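Local coordinates for ATP binding motif-containing protein PilF (Thermus thermophilus, PDB 5IT5) that binds ATP and, as a hexameric ATPase of the GspE family, probably hydrolyses it to power type IV pilus assembly, at residues D112-E117 / K150-F155; I210-I215 / V234-H239; L272-C277 / K321-I326. One frame throughout, in Å; residues are numbered along the deposited sequence.

Contact 1 of 3, residues D112-E117 / K150-F155. With ATP (adenosine-5'-triphosphate), chain H.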
loop_
_atom_site.group_PDB
_atom_site.type_symbol
_atom_site.label_atom_id
_atom_site.label_comp_id
_atom_site.label_asym_id
_atom_site.label_seq_id
_atom_site.Cartn_x
_atom_site.Cartn_y
_atom_site.Cartn_z
ATOM N N ASP A 112 -3.551 53.499 -5.183
ATOM C CA ASP A 112 -3.515 53.605 -3.733
ATOM C C ASP A 112 -2.168 53.187 -3.140
ATOM O O ASP A 112 -1.908 53.446 -1.968
ATOM C CB ASP A 112 -4.640 52.772 -3.116
ATOM C CG ASP A 112 -6.016 53.315 -3.440
ATOM O OD1 ASP A 112 -6.199 54.557 -3.371
ATOM O OD2 ASP A 112 -6.914 52.504 -3.769
ATOM N N ILE A 113 -1.308 52.545 -3.928
ATOM C CA ILE A 113 -0.036 52.043 -3.401
ATOM C C ILE A 113 0.934 53.167 -3.199
ATOM O O ILE A 113 1.190 53.920 -4.127
ATOM C CB ILE A 113 0.620 51.017 -4.344
ATOM C CG1 ILE A 113 -0.322 49.866 -4.604
ATOM C CG2 ILE A 113 1.975 50.500 -3.809
ATOM C CD1 ILE A 113 -0.055 49.316 -5.923
ATOM N N PRO A 114 1.499 53.273 -1.994
ATOM C CA PRO A 114 2.466 54.328 -1.661
ATOM C C PRO A 114 3.827 54.118 -2.294
ATOM O O PRO A 114 4.206 52.982 -2.589
ATOM C CB PRO A 114 2.583 54.229 -0.134
ATOM C CG PRO A 114 1.368 53.477 0.306
ATOM C CD PRO A 114 1.112 52.499 -0.807
ATOM N N GLU A 115 4.561 55.197 -2.503
ATOM C CA GLU A 115 5.988 55.069 -2.766
ATOM C C GLU A 115 6.680 54.681 -1.460
ATOM O O GLU A 115 6.187 55.040 -0.380
ATOM C CB GLU A 115 6.564 56.370 -3.287
ATOM C CG GLU A 115 5.753 56.968 -4.371
ATOM C CD GLU A 115 6.138 56.385 -5.692
ATOM O OE1 GLU A 115 7.316 55.979 -5.824
ATOM O OE2 GLU A 115 5.272 56.317 -6.592
ATOM N N ILE A 116 7.821 53.992 -1.538
ATOM C CA ILE A 116 8.498 53.509 -0.335
ATOM C C ILE A 116 8.890 54.627 0.654
ATOM O O ILE A 116 9.177 54.366 1.825
ATOM C CB ILE A 116 9.741 52.694 -0.714
ATOM C CG1 ILE A 116 10.664 53.513 -1.615
ATOM C CG2 ILE A 116 9.319 51.444 -1.449
ATOM C CD1 ILE A 116 11.946 52.791 -2.010
ATOM N N GLU A 117 8.875 55.874 0.198
ATOM C CA GLU A 117 9.176 56.989 1.080
ATOM C C GLU A 117 7.973 57.339 1.940
ATOM O O GLU A 117 8.098 58.015 2.958
ATOM C CB GLU A 117 9.628 58.201 0.265
ATOM C CG GLU A 117 11.017 58.042 -0.343
ATOM C CD GLU A 117 11.019 57.253 -1.653
ATOM O OE1 GLU A 117 9.915 56.932 -2.150
ATOM O OE2 GLU A 117 12.117 56.957 -2.187
ATOM N N LYS A 150 1.272 44.196 4.497
ATOM C CA LYS A 150 2.267 43.413 3.767
ATOM C C LYS A 150 2.223 43.554 2.225
ATOM O O LYS A 150 3.282 43.758 1.624
ATOM C CB LYS A 150 2.177 41.950 4.165
ATOM C CG LYS A 150 2.885 41.583 5.464
ATOM C CD LYS A 150 1.993 40.676 6.274
ATOM C CE LYS A 150 1.259 39.699 5.382
ATOM N NZ LYS A 150 0.048 39.258 6.118
ATOM N N SER A 151 1.062 43.566 1.633
ATOM C CA SER A 151 0.957 43.756 0.225
ATOM C C SER A 151 1.203 45.200 -0.231
ATOM O O SER A 151 1.674 45.424 -1.300
ATOM C CB SER A 151 -0.382 43.213 -0.242
ATOM N N PHE A 152 0.903 46.171 0.605
ATOM C CA PHE A 152 1.160 47.567 0.353
ATOM C C PHE A 152 2.675 47.733 0.264
ATOM O O PHE A 152 3.182 48.354 -0.664
ATOM C CB PHE A 152 0.499 48.424 1.411
ATOM C CG PHE A 152 -0.750 49.082 0.921
ATOM C CD1 PHE A 152 -1.704 48.363 0.209
ATOM C CD2 PHE A 152 -0.948 50.441 1.112
ATOM C CE1 PHE A 152 -2.861 48.974 -0.278
ATOM C CE2 PHE A 152 -2.098 51.071 0.611
ATOM C CZ PHE A 152 -3.063 50.329 -0.082
ATOM N N THR A 153 3.393 47.038 1.131
ATOM C CA THR A 153 4.840 47.090 1.095
ATOM C C THR A 153 5.432 46.297 -0.057
ATOM O O THR A 153 6.349 46.792 -0.722
ATOM C CB THR A 153 5.422 46.610 2.405
ATOM O OG1 THR A 153 4.973 47.491 3.453
ATOM C CG2 THR A 153 6.933 46.610 2.339
ATOM N N THR A 154 4.926 45.095 -0.330
ATOM C CA THR A 154 5.518 44.354 -1.441
ATOM C C THR A 154 5.302 45.149 -2.731
ATOM O O THR A 154 6.262 45.391 -3.466
ATOM C CB THR A 154 4.992 42.876 -1.618
ATOM O OG1 THR A 154 3.630 42.854 -2.035
ATOM C CG2 THR A 154 5.135 42.049 -0.349
ATOM N N PHE A 155 4.081 45.610 -2.997
ATOM C CA PHE A 155 3.837 46.324 -4.259
ATOM C C PHE A 155 4.462 47.732 -4.280
ATOM O O PHE A 155 4.788 48.245 -5.344
ATOM C CB PHE A 155 2.342 46.391 -4.557
ATOM C CG PHE A 155 1.749 45.071 -4.920
ATOM C CD1 PHE A 155 2.117 44.431 -6.098
ATOM C CD2 PHE A 155 0.855 44.440 -4.070
ATOM C CE1 PHE A 155 1.581 43.200 -6.449
ATOM C CE2 PHE A 155 0.313 43.205 -4.410
ATOM C CZ PHE A 155 0.682 42.581 -5.603
HETATM P PG ATP H . -1.819 41.143 1.662
HETATM O O1G ATP H . -1.206 39.829 1.867
HETATM O O2G ATP H . -1.227 41.870 0.507
HETATM O O3G ATP H . -3.276 41.238 1.674
HETATM P PB ATP H . -2.004 42.462 4.224
HETATM O O1B ATP H . -3.321 41.880 4.274
HETATM O O2B ATP H . -1.194 42.207 5.349
HETATM O O3B ATP H . -1.277 41.969 2.929
HETATM P PA ATP H . -2.577 45.099 3.173
HETATM O O1A ATP H . -3.561 44.710 2.210
HETATM O O2A ATP H . -1.377 45.634 2.681
HETATM O O3A ATP H . -2.205 44.013 4.235
HETATM O "O5'" ATP H . -3.195 46.144 4.083
HETATM C "C5'" ATP H . -4.580 46.411 4.044
HETATM C "C4'" ATP H . -4.991 47.852 4.249
HETATM O "O4'" ATP H . -4.198 48.493 5.185
HETATM C "C3'" ATP H . -4.865 48.711 3.046
HETATM O "O3'" ATP H . -6.052 48.670 2.308
HETATM C "C2'" ATP H . -4.715 50.076 3.613
HETATM O "O2'" ATP H . -5.983 50.635 3.882
HETATM C "C1'" ATP H . -4.058 49.857 4.919
HETATM N N9 ATP H . -2.622 50.078 4.850
HETATM C C8 ATP H . -1.731 49.244 4.371
HETATM N N7 ATP H . -0.521 49.720 4.504
HETATM C C5 ATP H . -0.627 50.890 5.081
HETATM C C6 ATP H . 0.281 51.929 5.511
HETATM N N6 ATP H . 1.583 51.848 5.329
HETATM N N1 ATP H . -0.227 52.984 6.090
HETATM C C2 ATP H . -1.516 53.128 6.275
HETATM N N3 ATP H . -2.402 52.229 5.912
HETATM C C4 ATP H . -2.017 51.109 5.317
#
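The ring of Phe-152 stands between the loop 112-117 and the bound ATP. C3' of the ribose lies over one of its faces, while CD of Pro-114 and the carbonyl O of Asp-112 approach obliquely from the loop. Pro-114 meets the phenyl group at about a right angle, its CD 3.5 Å from Phe-152 CD2, and the base comes in at the root of the ring, with N7 of ATP 3.5 Å from Phe-152 CB. The second ring, that of Phe-155, has Thr-154 OG1 over one face and Tyr-177 packed against it edge-to-face. CB of Phe-155, rather than its ring, takes the loop: CD1 of Ile-113 stops 4.0 Å from Phe-155 CB, and with CG1 beside the backbone N (chi1 -57°), Ile-113 CG2 falls anti to it and rests on the Phe-155 carbonyl group.

With an alanine in place of Phe-152, Pro-114 would probably face a gap and the ribose would lose the surface beneath it. Backbone amides at the start of helix 150-161 hold the phosphates: Phe-152 N donates to O2A of ATP at 3.1 Å, Ser-151 N to O3B and Lys-150 N to O2B. Lys-150 NZ adds a weak bond to O2B. Across the two segments the contact is apolar, whereas the helix start, part of the Walker A P-loop, turns its N-H groups to the nucleotide, where the helix dipole would probably favour the phosphate charge.

Contact 2 of 3, residues I210-I215 / V234-H239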
loop_
_atom_site.group_PDB
_atom_site.type_symbol
_atom_site.label_atom_id
_atom_site.label_comp_id
_atom_site.label_asym_id
_atom_site.label_seq_id
_atom_site.Cartn_x
_atom_site.Cartn_y
_atom_site.Cartn_z
ATOM N N ILE A 210 10.540 37.849 -8.646
ATOM C CA ILE A 210 9.369 37.020 -8.400
ATOM C C ILE A 210 8.738 37.383 -7.068
ATOM O O ILE A 210 9.458 37.543 -6.071
ATOM C CB ILE A 210 9.742 35.519 -8.414
ATOM C CG1 ILE A 210 9.754 35.001 -9.834
ATOM C CG2 ILE A 210 8.756 34.678 -7.643
ATOM C CD1 ILE A 210 10.563 33.781 -9.950
ATOM N N MET A 211 7.408 37.523 -7.038
ATOM C CA MET A 211 6.707 37.620 -5.760
ATOM C C MET A 211 5.875 36.380 -5.483
ATOM O O MET A 211 5.079 35.981 -6.340
ATOM C CB MET A 211 5.781 38.841 -5.701
ATOM C CG MET A 211 5.035 38.893 -4.356
ATOM S SD MET A 211 3.315 39.252 -4.512
ATOM C CE MET A 211 2.883 39.339 -2.784
ATOM N N VAL A 212 6.014 35.775 -4.302
ATOM C CA VAL A 212 5.043 34.752 -3.949
ATOM C C VAL A 212 4.068 35.409 -2.991
ATOM O O VAL A 212 4.435 35.941 -1.937
ATOM C CB VAL A 212 5.683 33.464 -3.380
ATOM C CG1 VAL A 212 6.908 33.115 -4.202
ATOM C CG2 VAL A 212 6.083 33.618 -1.972
ATOM N N GLY A 213 2.819 35.448 -3.431
ATOM C CA GLY A 213 1.753 35.991 -2.629
ATOM C C GLY A 213 1.816 35.475 -1.212
ATOM O O GLY A 213 1.692 36.244 -0.283
ATOM N N GLU A 214 2.045 34.179 -1.051
ATOM C CA GLU A 214 2.052 33.564 0.270
ATOM C C GLU A 214 2.810 32.246 0.278
ATOM O O GLU A 214 2.614 31.443 -0.617
ATOM C CB GLU A 214 0.609 33.331 0.738
ATOM C CG GLU A 214 0.464 32.989 2.200
ATOM C CD GLU A 214 -0.982 33.012 2.624
ATOM O OE1 GLU A 214 -1.821 32.432 1.893
ATOM O OE2 GLU A 214 -1.287 33.644 3.664
ATOM N N ILE A 215 3.644 32.014 1.289
ATOM C CA ILE A 215 4.253 30.693 1.494
ATOM C C ILE A 215 3.530 29.846 2.565
ATOM O O ILE A 215 3.883 29.914 3.736
ATOM C CB ILE A 215 5.731 30.834 1.886
ATOM C CG1 ILE A 215 6.496 31.522 0.760
ATOM C CG2 ILE A 215 6.349 29.490 2.102
ATOM C CD1 ILE A 215 7.947 31.807 1.084
ATOM N N VAL A 234 13.552 37.475 -5.074
ATOM C CA VAL A 234 12.282 36.883 -4.687
ATOM C C VAL A 234 11.714 37.626 -3.503
ATOM O O VAL A 234 12.334 37.668 -2.449
ATOM C CB VAL A 234 12.447 35.394 -4.337
ATOM C CG1 VAL A 234 11.124 34.788 -3.902
ATOM C CG2 VAL A 234 12.980 34.652 -5.537
ATOM N N ILE A 235 10.550 38.241 -3.674
ATOM C CA ILE A 235 9.885 38.878 -2.543
ATOM C C ILE A 235 8.710 37.989 -2.099
ATOM O O ILE A 235 7.831 37.659 -2.903
ATOM C CB ILE A 235 9.405 40.320 -2.886
ATOM C CG1 ILE A 235 10.599 41.251 -3.027
ATOM C CG2 ILE A 235 8.491 40.882 -1.800
ATOM C CD1 ILE A 235 10.468 42.191 -4.176
ATOM N N ALA A 236 8.691 37.598 -0.823
ATOM C CA ALA A 236 7.742 36.582 -0.355
ATOM C C ALA A 236 7.137 36.927 1.018
ATOM O O ALA A 236 7.742 37.662 1.803
ATOM C CB ALA A 236 8.442 35.227 -0.313
ATOM N N THR A 237 5.948 36.399 1.307
ATOM C CA THR A 237 5.303 36.657 2.592
ATOM C C THR A 237 5.112 35.363 3.387
ATOM O O THR A 237 4.665 34.332 2.877
ATOM C CB THR A 237 3.934 37.357 2.432
ATOM O OG1 THR A 237 3.134 36.600 1.533
ATOM C CG2 THR A 237 4.081 38.732 1.841
ATOM N N LEU A 238 5.492 35.440 4.651
ATOM C CA LEU A 238 5.284 34.383 5.618
ATOM C C LEU A 238 4.336 34.876 6.699
ATOM O O LEU A 238 4.111 36.074 6.829
ATOM C CB LEU A 238 6.594 33.991 6.269
ATOM C CG LEU A 238 7.445 32.877 5.736
ATOM C CD1 LEU A 238 8.581 32.727 6.720
ATOM C CD2 LEU A 238 6.601 31.619 5.642
ATOM N N HIS A 239 3.819 33.955 7.504
ATOM C CA HIS A 239 3.039 34.338 8.665
ATOM C C HIS A 239 3.761 34.041 9.967
ATOM O O HIS A 239 3.690 32.930 10.479
ATOM C CB HIS A 239 1.701 33.636 8.634
ATOM C CG HIS A 239 0.803 34.154 7.566
ATOM N ND1 HIS A 239 0.507 35.499 7.434
ATOM C CD2 HIS A 239 0.149 33.520 6.566
ATOM C CE1 HIS A 239 -0.304 35.664 6.406
ATOM N NE2 HIS A 239 -0.540 34.479 5.863
HETATM O O HOH W 1 3.237 30.843 6.831
#
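Ala-236 CB sits at the apolar centre, with Val-212 CG2 3.3 Å away and Ile-215 CD1 at 3.7 Å. The isoleucine reaches it because CG1 is anti to the carbonyl carbon (chi1 -62°), which carries CD1 back along the strand. On the same face of the sheet Ile-210 lies beside Val-234, and this side is covered by helix 218-230, where Ile-215 meets Thr-220 and Ala-221. Farther along, CD2 of Leu-238 packs on CB of Ile-215 at 3.9 Å. Met-211 and Ile-235 point to the other face, toward helix 150-161.

The backbones run parallel and are laced in register. Ile-235 N donates to Ile-210 O at 2.7 Å, and Ile-235 O accepts from Val-212 N. Beyond Val-212 the first strand ends and the chain turns at Gly-213, yet pairing resumes with a bond from Ile-215 N to Thr-237 O.

At the polar edge Glu-214 reaches out on an extended chain, and OE2 takes the bond from His-239 NE2 at the edge of the imidazole, near its plane. The modelled separation of Glu-214 OE2 and His-239 NE2, 2.5 Å, is doubtful in its exact value at this resolution; the carboxylate plane is turned 72° from the ring. Each has a second partner: Glu-214 OE1 forms a salt bridge with Arg-216, and His-239 ND1 bonds Gly-144 O of the P-loop. Thr-230 of a second subunit packs against both side chains. A water links Ile-215 O to His-239 N. Strand 209-212, helix 218-230 and strand 233-238 make up a beta-alpha-beta crossover in the parallel core of a P-loop NTPase, with its polar strand ends turned toward the nucleotide site.

Contact 3 of 3, residues L272-C277 / K321-I326. With ZN (zinc ion), chain G; ATP (adenosine-5'-triphosphate), chain H.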
loop_
_atom_site.group_PDB
_atom_site.type_symbol
_atom_site.label_atom_id
_atom_site.label_comp_id
_atom_site.label_asym_id
_atom_site.label_seq_id
_atom_site.Cartn_x
_atom_site.Cartn_y
_atom_site.Cartn_z
ATOM N N LEU A 272 0.268 47.054 11.617
ATOM C CA LEU A 272 -0.465 48.271 11.302
ATOM C C LEU A 272 -1.133 48.772 12.581
ATOM O O LEU A 272 -2.058 48.121 13.085
ATOM C CB LEU A 272 -1.496 47.991 10.204
ATOM C CG LEU A 272 -1.432 48.862 8.961
ATOM C CD1 LEU A 272 0.021 48.974 8.530
ATOM C CD2 LEU A 272 -2.306 48.283 7.870
ATOM N N VAL A 273 -0.640 49.884 13.137
ATOM C CA VAL A 273 -1.269 50.494 14.325
ATOM C C VAL A 273 -2.248 51.587 13.912
ATOM O O VAL A 273 -2.093 52.201 12.866
ATOM C CB VAL A 273 -0.245 51.101 15.299
ATOM C CG1 VAL A 273 0.560 50.023 15.971
ATOM C CG2 VAL A 273 0.645 52.051 14.593
ATOM N N ARG A 274 -3.265 51.824 14.724
ATOM C CA ARG A 274 -4.213 52.900 14.444
ATOM C C ARG A 274 -3.626 54.285 14.738
ATOM O O ARG A 274 -2.845 54.482 15.679
ATOM C CB ARG A 274 -5.500 52.685 15.228
ATOM C CG ARG A 274 -6.331 51.591 14.622
ATOM C CD ARG A 274 -7.700 51.524 15.219
ATOM N NE ARG A 274 -7.638 51.106 16.608
ATOM C CZ ARG A 274 -8.702 51.002 17.395
ATOM N NH1 ARG A 274 -9.913 51.297 16.917
ATOM N NH2 ARG A 274 -8.548 50.610 18.657
ATOM N N ARG A 275 -4.012 55.243 13.910
ATOM C CA ARG A 275 -3.457 56.581 13.966
ATOM C C ARG A 275 -4.370 57.516 14.764
ATOM O O ARG A 275 -5.548 57.669 14.424
ATOM C CB ARG A 275 -3.261 57.091 12.539
ATOM C CG ARG A 275 -2.218 58.146 12.375
ATOM C CD ARG A 275 -2.189 58.533 10.919
ATOM N NE ARG A 275 -1.070 59.410 10.597
ATOM C CZ ARG A 275 -0.696 59.722 9.361
ATOM N NH1 ARG A 275 -1.358 59.232 8.314
ATOM N NH2 ARG A 275 0.347 60.527 9.176
ATOM N N VAL A 276 -3.827 58.134 15.814
ATOM C CA VAL A 276 -4.593 59.045 16.686
ATOM C C VAL A 276 -5.247 60.196 15.931
ATOM O O VAL A 276 -4.582 60.937 15.208
ATOM C CB VAL A 276 -3.714 59.646 17.775
ATOM C CG1 VAL A 276 -4.482 60.683 18.559
ATOM C CG2 VAL A 276 -3.202 58.555 18.700
ATOM N N CYS A 277 -6.558 60.332 16.100
ATOM C CA CYS A 277 -7.308 61.428 15.489
ATOM C C CYS A 277 -6.723 62.792 15.876
ATOM O O CYS A 277 -6.506 63.099 17.057
ATOM C CB CYS A 277 -8.790 61.336 15.877
ATOM S SG CYS A 277 -9.823 62.753 15.419
ATOM N N LYS A 321 -8.088 57.735 13.456
ATOM C CA LYS A 321 -8.457 57.962 12.068
ATOM C C LYS A 321 -7.290 57.614 11.176
ATOM O O LYS A 321 -6.280 58.319 11.166
ATOM C CB LYS A 321 -8.881 59.401 11.832
ATOM C CG LYS A 321 -9.191 59.685 10.383
ATOM C CD LYS A 321 -10.511 60.396 10.243
ATOM C CE LYS A 321 -10.275 61.833 9.916
ATOM N NZ LYS A 321 -9.725 61.902 8.539
ATOM N N GLY A 322 -7.440 56.521 10.434
ATOM C CA GLY A 322 -6.372 55.986 9.607
ATOM C C GLY A 322 -5.488 55.043 10.401
ATOM O O GLY A 322 -5.662 54.888 11.621
ATOM N N ARG A 323 -4.554 54.393 9.717
ATOM C CA ARG A 323 -3.526 53.637 10.404
ATOM C C ARG A 323 -2.121 54.095 9.962
ATOM O O ARG A 323 -1.956 54.995 9.112
ATOM C CB ARG A 323 -3.718 52.149 10.164
ATOM C CG ARG A 323 -4.977 51.569 10.765
ATOM C CD ARG A 323 -5.371 50.276 10.063
ATOM N NE ARG A 323 -5.877 50.542 8.718
ATOM C CZ ARG A 323 -6.400 49.614 7.915
ATOM N NH1 ARG A 323 -6.483 48.367 8.339
ATOM N NH2 ARG A 323 -6.846 49.929 6.699
ATOM N N TYR A 324 -1.117 53.480 10.575
ATOM C CA TYR A 324 0.276 53.782 10.316
ATOM C C TYR A 324 1.034 52.478 10.456
ATOM O O TYR A 324 0.589 51.574 11.155
ATOM C CB TYR A 324 0.786 54.827 11.301
ATOM C CG TYR A 324 1.952 55.648 10.837
ATOM C CD1 TYR A 324 1.762 56.838 10.138
ATOM C CD2 TYR A 324 3.255 55.255 11.123
ATOM C CE1 TYR A 324 2.848 57.605 9.721
ATOM C CE2 TYR A 324 4.342 56.003 10.710
ATOM C CZ TYR A 324 4.131 57.172 10.018
ATOM O OH TYR A 324 5.233 57.879 9.652
ATOM N N ALA A 325 2.177 52.367 9.805
ATOM C CA ALA A 325 2.912 51.118 9.822
ATOM C C ALA A 325 4.107 51.194 10.747
ATOM O O ALA A 325 4.785 52.198 10.820
ATOM C CB ALA A 325 3.342 50.729 8.403
ATOM N N ILE A 326 4.340 50.103 11.460
ATOM C CA ILE A 326 5.504 49.938 12.315
ATOM C C ILE A 326 6.275 48.683 11.848
ATOM O O ILE A 326 5.672 47.675 11.434
ATOM C CB ILE A 326 5.114 49.805 13.814
ATOM C CG1 ILE A 326 4.384 48.480 14.075
ATOM C CG2 ILE A 326 4.250 50.999 14.274
ATOM C CD1 ILE A 326 4.183 48.188 15.529
HETATM ZN ZN ZN G . -11.650 62.423 16.963
HETATM P PG ATP H . -1.819 41.143 1.662
HETATM O O1G ATP H . -1.206 39.829 1.867
HETATM O O2G ATP H . -1.227 41.870 0.507
HETATM O O3G ATP H . -3.276 41.238 1.674
HETATM P PB ATP H . -2.004 42.462 4.224
HETATM O O1B ATP H . -3.321 41.880 4.274
HETATM O O2B ATP H . -1.194 42.207 5.349
HETATM O O3B ATP H . -1.277 41.969 2.929
HETATM P PA ATP H . -2.577 45.099 3.173
HETATM O O1A ATP H . -3.561 44.710 2.210
HETATM O O2A ATP H . -1.377 45.634 2.681
HETATM O O3A ATP H . -2.205 44.013 4.235
HETATM O "O5'" ATP H . -3.195 46.144 4.083
HETATM C "C5'" ATP H . -4.580 46.411 4.044
HETATM C "C4'" ATP H . -4.991 47.852 4.249
HETATM O "O4'" ATP H . -4.198 48.493 5.185
HETATM C "C3'" ATP H . -4.865 48.711 3.046
HETATM O "O3'" ATP H . -6.052 48.670 2.308
HETATM C "C2'" ATP H . -4.715 50.076 3.613
HETATM O "O2'" ATP H . -5.983 50.635 3.882
HETATM C "C1'" ATP H . -4.058 49.857 4.919
HETATM N N9 ATP H . -2.622 50.078 4.850
HETATM C C8 ATP H . -1.731 49.244 4.371
HETATM N N7 ATP H . -0.521 49.720 4.504
HETATM C C5 ATP H . -0.627 50.890 5.081
HETATM C C6 ATP H . 0.281 51.929 5.511
HETATM N N6 ATP H . 1.583 51.848 5.329
HETATM N N1 ATP H . -0.227 52.984 6.090
HETATM C C2 ATP H . -1.516 53.128 6.275
HETATM N N3 ATP H . -2.402 52.229 5.912
HETATM C C4 ATP H . -2.017 51.109 5.317
HETATM O O HOH W 2 -5.167 60.915 12.186
#
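Backbone hydrogen bonds join Val-273 and Tyr-324 in both directions, making them an antiparallel hydrogen-bonded pair: Tyr-324 N donates to Val-273 O at 2.8 Å and Val-273 N to Tyr-324 O. Two more bonds follow the chain round its corner at Gly-322. Arg-275 N donates to Gly-322 O, and Lys-321 N to Arg-275 O at 2.7 Å. A water then bridges Val-276 O and Lys-321 O.

Apolar contacts line both faces of the pair. Leu-272 CD1 touches Ala-325 CB at 3.8 Å on the nucleotide side, while Val-273 crosses Ile-326 at about a right angle, CG2 to CG2, on the other. Strand 323-331 is the outermost strand of the mixed P-loop NTPase sheet within this chain, antiparallel to its neighbour 264-276.

Among the charged groups, Arg-275 runs out fully extended, its CG anti to the backbone N (chi1 -155°), and lays one guanidinium face over Tyr-324 CD1, with the two planes 64° apart. Arg-274 turns away to a salt bridge with Glu-378.

Ligand contacts occupy the two ends. Leu-272 CD2 is 3.3 Å from O4' of ATP, and O4' also lies over one face of the Arg-323 guanidinium, whose NH2 comes within 3.0 Å of O2'. Cys-277 SG binds zinc at 2.4 Å, together with Cys-280, Cys-312 and Cys-315.

From the N terminus, the chain first forms the six-stranded antiparallel sheet, then enters the loop 112-117. Contact 1 closes an excursion through helix 123-133 and strand 138-143, bringing that loop onto helix 150-161. Contact 2 next closes the shorter loop carrying helix 218-230, and contact 3 closes the longest, which holds the other three zinc ligands, Cys-280, Cys-312 and Cys-315. The three loops follow in series, none nesting or crossing. Contacts 1 and 2 touch directly where Thr-154 packs on Met-211 and Ile-235. Contacts 2 and 3 reach the same mixed sheet with centres about 25 Å apart, and contacts 1 and 3 do not touch but both meet ATP.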